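Long-range contact in ubiquitin-like-specific protease 2 (Saccharomyces cerevisiae, PDB 5LNB), which removes the ubiquitin-like modifier SUMO from proteins as a cysteine protease of the peptidase C48 (Ulp1) family: residues A[51-62]-A[75-83]. Numbering follows the deposited sequence.
Sequences DSILDFFTKFYI and QVHLMSSFF
Asp51 and Asp55, one turn apart on helix 51-67, meet Ser81 and Phe82 in the turn between strand 76-78 and helix 82-87. This joins a helix of the Ulp1-type catalytic domain to an edge strand of its mixed sheet; segment 51-62 and strand 76-78 run nearly antiparallel (166°). Asp51 OD2 lies 3.4 Å from Phe82 CZ, with carboxylate and ring turned 61° apart. Asp51 OD1 also makes a weak hydrogen bond to Asn118.

Asp55 grips Ser81 with both oxygens. OD1 accepts from Ser81 N (2.8 Å) and OD2 from Ser81 OG (2.9 Å), each met on the syn side, somewhat out of the carboxylate plane. The Ser81 hydroxyl sits between its own backbone N and carbonyl carbon (chi1 63°), which turns it to the same carboxylate as the N-H. With an alanine here in place of Asp55, Ser81 N and OG would probably lose their carboxylate acceptor and the bridging water one of its partners. That water links Asp55 OD1, Thr58 OG1 and the carbonyl of Met79.

Further along, Leu78 packs on the helix. It lies across Thr58, its CD2 3.5 Å from Thr58 OG1. The same methyl presses on the Lys59 backbone, while the Lys59 ammonium turns to Asp29 and Glu63. Ile62 makes apolar contacts with two strand residues: its CD1 is 4.1 Å from Leu78 CD1, and its CG2 is 4.0 Å from Val76 CG2.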
loop_
_atom_site.group_PDB
_atom_site.type_symbol
_atom_site.label_atom_id
_atom_site.label_comp_id
_atom_site.label_asym_id
_atom_site.label_seq_id
_atom_site.Cartn_x
_atom_site.Cartn_y
_atom_site.Cartn_z
ATOM N N ASP A 51 6.422 9.765 -2.085
ATOM C CA ASP A 51 6.607 8.316 -2.198
ATOM C C ASP A 51 7.364 7.746 -1.006
ATOM O O ASP A 51 7.101 6.612 -0.582
ATOM C CB ASP A 51 7.360 7.981 -3.482
ATOM C CG ASP A 51 6.692 8.541 -4.712
ATOM O OD1 ASP A 51 5.483 8.288 -4.898
ATOM O OD2 ASP A 51 7.370 9.235 -5.497
ATOM N N SER A 52 8.341 8.495 -0.483
ATOM C CA SER A 52 9.153 7.988 0.617
ATOM C C SER A 52 8.293 7.705 1.835
ATOM O O SER A 52 8.392 6.636 2.451
ATOM C CB SER A 52 10.253 8.990 0.969
ATOM O OG SER A 52 11.091 9.205 -0.144
ATOM N N ILE A 53 7.454 8.669 2.205
ATOM C CA ILE A 53 6.600 8.509 3.371
ATOM C C ILE A 53 5.618 7.370 3.148
ATOM O O ILE A 53 5.436 6.503 4.009
ATOM C CB ILE A 53 5.867 9.825 3.679
ATOM C CG1 ILE A 53 6.857 10.909 4.134
ATOM C CG2 ILE A 53 4.803 9.581 4.714
ATOM C CD1 ILE A 53 7.655 10.539 5.369
ATOM N N LEU A 54 4.974 7.352 1.989
ATOM C CA LEU A 54 3.950 6.343 1.755
ATOM C C LEU A 54 4.553 4.945 1.681
ATOM O O LEU A 54 4.030 4.010 2.296
ATOM C CB LEU A 54 3.167 6.670 0.488
ATOM C CG LEU A 54 1.943 5.768 0.371
ATOM C CD1 LEU A 54 0.769 6.598 -0.029
ATOM C CD2 LEU A 54 2.211 4.634 -0.632
ATOM N N ASP A 55 5.654 4.775 0.936
ATOM C CA ASP A 55 6.242 3.435 0.843
ATOM C C ASP A 55 6.798 2.982 2.191
ATOM O O ASP A 55 6.712 1.800 2.532
ATOM C CB ASP A 55 7.315 3.370 -0.255
ATOM C CG ASP A 55 6.722 3.475 -1.668
ATOM O OD1 ASP A 55 5.626 2.947 -1.889
ATOM O OD2 ASP A 55 7.333 4.097 -2.557
ATOM N N PHE A 56 7.347 3.905 2.987
ATOM C CA PHE A 56 7.805 3.514 4.313
ATOM C C PHE A 56 6.657 2.982 5.160
ATOM O O PHE A 56 6.770 1.924 5.789
ATOM C CB PHE A 56 8.475 4.677 5.035
ATOM C CG PHE A 56 8.797 4.357 6.464
ATOM C CD1 PHE A 56 9.872 3.546 6.774
ATOM C CD2 PHE A 56 8.001 4.824 7.495
ATOM C CE1 PHE A 56 10.172 3.239 8.090
ATOM C CE2 PHE A 56 8.296 4.509 8.810
ATOM C CZ PHE A 56 9.383 3.715 9.103
ATOM N N PHE A 57 5.538 3.705 5.197
ATOM C CA PHE A 57 4.473 3.334 6.119
ATOM C C PHE A 57 3.667 2.128 5.652
ATOM O O PHE A 57 3.207 1.344 6.490
ATOM C CB PHE A 57 3.556 4.523 6.356
ATOM C CG PHE A 57 3.981 5.371 7.504
ATOM C CD1 PHE A 57 4.044 4.833 8.784
ATOM C CD2 PHE A 57 4.314 6.703 7.318
ATOM C CE1 PHE A 57 4.436 5.616 9.873
ATOM C CE2 PHE A 57 4.693 7.494 8.407
ATOM C CZ PHE A 57 4.751 6.947 9.680
ATOM N N THR A 58 3.468 1.943 4.347
ATOM C CA THR A 58 2.828 0.705 3.918
ATOM C C THR A 58 3.673 -0.489 4.338
ATOM O O THR A 58 3.157 -1.469 4.887
ATOM C CB THR A 58 2.597 0.701 2.402
ATOM O OG1 THR A 58 3.856 0.762 1.718
ATOM C CG2 THR A 58 1.732 1.887 1.984
ATOM N N LYS A 59 4.986 -0.400 4.126
ATOM C CA LYS A 59 5.903 -1.408 4.638
ATOM C C LYS A 59 5.800 -1.519 6.154
ATOM O O LYS A 59 5.707 -2.622 6.705
ATOM C CB LYS A 59 7.325 -1.056 4.216
ATOM C CG LYS A 59 8.381 -2.027 4.684
ATOM C CD LYS A 59 8.331 -3.301 3.878
ATOM C CE LYS A 59 9.617 -4.127 4.061
ATOM N NZ LYS A 59 9.412 -5.556 3.691
ATOM N N PHE A 60 5.807 -0.377 6.844
ATOM C CA PHE A 60 5.792 -0.382 8.302
ATOM C C PHE A 60 4.576 -1.134 8.848
ATOM O O PHE A 60 4.710 -2.018 9.707
ATOM C CB PHE A 60 5.835 1.060 8.811
ATOM C CG PHE A 60 5.911 1.170 10.304
ATOM C CD1 PHE A 60 7.127 1.045 10.961
ATOM C CD2 PHE A 60 4.766 1.388 11.052
ATOM C CE1 PHE A 60 7.202 1.145 12.336
ATOM C CE2 PHE A 60 4.836 1.488 12.431
ATOM C CZ PHE A 60 6.057 1.369 13.076
ATOM N N TYR A 61 3.375 -0.813 8.354
ATOM C CA TYR A 61 2.174 -1.413 8.924
ATOM C C TYR A 61 1.937 -2.846 8.462
ATOM O O TYR A 61 1.254 -3.602 9.164
ATOM C CB TYR A 61 0.955 -0.544 8.618
ATOM C CG TYR A 61 0.979 0.728 9.427
ATOM C CD1 TYR A 61 1.032 0.678 10.818
ATOM C CD2 TYR A 61 0.995 1.976 8.810
ATOM C CE1 TYR A 61 1.087 1.838 11.572
ATOM C CE2 TYR A 61 1.045 3.143 9.558
ATOM C CZ TYR A 61 1.090 3.066 10.930
ATOM O OH TYR A 61 1.128 4.218 11.670
ATOM N N ILE A 62 2.500 -3.252 7.326
ATOM C CA ILE A 62 2.387 -4.656 6.947
ATOM C C ILE A 62 3.344 -5.512 7.763
ATOM O O ILE A 62 3.004 -6.627 8.174
ATOM C CB ILE A 62 2.608 -4.812 5.437
ATOM C CG1 ILE A 62 1.409 -4.216 4.687
ATOM C CG2 ILE A 62 2.800 -6.270 5.078
ATOM C CD1 ILE A 62 1.550 -4.251 3.186
ATOM N N GLN A 75 2.426 -14.720 2.686
ATOM C CA GLN A 75 1.095 -14.478 2.138
ATOM C C GLN A 75 0.946 -13.122 1.454
ATOM O O GLN A 75 -0.056 -12.912 0.758
ATOM C CB GLN A 75 0.036 -14.586 3.239
ATOM C CG GLN A 75 -0.041 -15.951 3.897
ATOM C CD GLN A 75 -1.042 -15.991 5.039
ATOM O OE1 GLN A 75 -1.288 -14.983 5.711
ATOM N NE2 GLN A 75 -1.646 -17.156 5.248
ATOM N N VAL A 76 1.906 -12.207 1.622
ATOM C CA VAL A 76 1.758 -10.820 1.193
ATOM C C VAL A 76 2.961 -10.418 0.350
ATOM O O VAL A 76 4.104 -10.729 0.699
ATOM C CB VAL A 76 1.609 -9.873 2.410
ATOM C CG1 VAL A 76 2.847 -9.948 3.295
ATOM C CG2 VAL A 76 1.353 -8.430 1.974
ATOM N N HIS A 77 2.709 -9.712 -0.754
ATOM C CA HIS A 77 3.751 -9.039 -1.522
ATOM C C HIS A 77 3.393 -7.563 -1.660
ATOM O O HIS A 77 2.332 -7.223 -2.197
ATOM C CB HIS A 77 3.927 -9.666 -2.900
ATOM C CG HIS A 77 5.179 -9.227 -3.596
ATOM N ND1 HIS A 77 5.284 -8.020 -4.252
ATOM C CD2 HIS A 77 6.386 -9.825 -3.716
ATOM C CE1 HIS A 77 6.498 -7.900 -4.757
ATOM N NE2 HIS A 77 7.187 -8.981 -4.445
ATOM N N LEU A 78 4.283 -6.693 -1.179
ATOM C CA LEU A 78 4.078 -5.248 -1.208
ATOM C C LEU A 78 4.896 -4.658 -2.345
ATOM O O LEU A 78 6.124 -4.766 -2.351
ATOM C CB LEU A 78 4.475 -4.600 0.120
ATOM C CG LEU A 78 4.524 -3.069 0.136
ATOM C CD1 LEU A 78 3.151 -2.447 -0.174
ATOM C CD2 LEU A 78 5.036 -2.534 1.464
ATOM N N MET A 79 4.220 -4.053 -3.308
ATOM C CA MET A 79 4.903 -3.299 -4.346
ATOM C C MET A 79 5.184 -1.892 -3.847
ATOM O O MET A 79 4.350 -1.278 -3.172
ATOM C CB MET A 79 4.050 -3.232 -5.609
ATOM C CG MET A 79 3.830 -4.569 -6.288
ATOM S SD MET A 79 5.374 -5.205 -6.936
ATOM C CE MET A 79 4.744 -6.486 -8.015
ATOM N N SER A 80 6.362 -1.376 -4.171
ATOM C CA SER A 80 6.569 0.047 -3.963
ATOM C C SER A 80 5.704 0.842 -4.942
ATOM O O SER A 80 5.282 0.334 -5.992
ATOM C CB SER A 80 8.040 0.416 -4.141
ATOM O OG SER A 80 8.303 0.795 -5.477
ATOM N N SER A 81 5.434 2.105 -4.588
ATOM C CA SER A 81 4.607 2.949 -5.446
ATOM C C SER A 81 5.185 3.105 -6.847
ATOM O O SER A 81 4.433 3.371 -7.790
ATOM C CB SER A 81 4.427 4.327 -4.820
ATOM O OG SER A 81 5.669 4.990 -4.706
ATOM N N PHE A 82 6.497 2.948 -7.015
ATOM C CA PHE A 82 7.081 3.112 -8.340
ATOM C C PHE A 82 6.761 1.967 -9.290
ATOM O O PHE A 82 6.929 2.145 -10.499
ATOM C CB PHE A 82 8.594 3.296 -8.231
ATOM C CG PHE A 82 8.985 4.568 -7.541
ATOM C CD1 PHE A 82 9.172 4.595 -6.167
ATOM C CD2 PHE A 82 9.136 5.745 -8.259
ATOM C CE1 PHE A 82 9.529 5.761 -5.526
ATOM C CE2 PHE A 82 9.492 6.922 -7.619
ATOM C CZ PHE A 82 9.688 6.928 -6.252
ATOM N N PHE A 83 6.270 0.824 -8.795
ATOM C CA PHE A 83 5.916 -0.273 -9.692
ATOM C C PHE A 83 4.860 0.155 -10.711
ATOM O O PHE A 83 5.060 0.027 -11.929
ATOM C CB PHE A 83 5.431 -1.485 -8.891
ATOM C CG PHE A 83 4.805 -2.557 -9.742
ATOM C CD1 PHE A 83 5.592 -3.434 -10.463
ATOM C CD2 PHE A 83 3.428 -2.675 -9.832
ATOM C CE1 PHE A 83 5.015 -4.426 -11.247
ATOM C CE2 PHE A 83 2.845 -3.658 -10.623
ATOM C CZ PHE A 83 3.640 -4.533 -11.326
HETATM O O HOH W 1 4.667 0.473 -1.011
#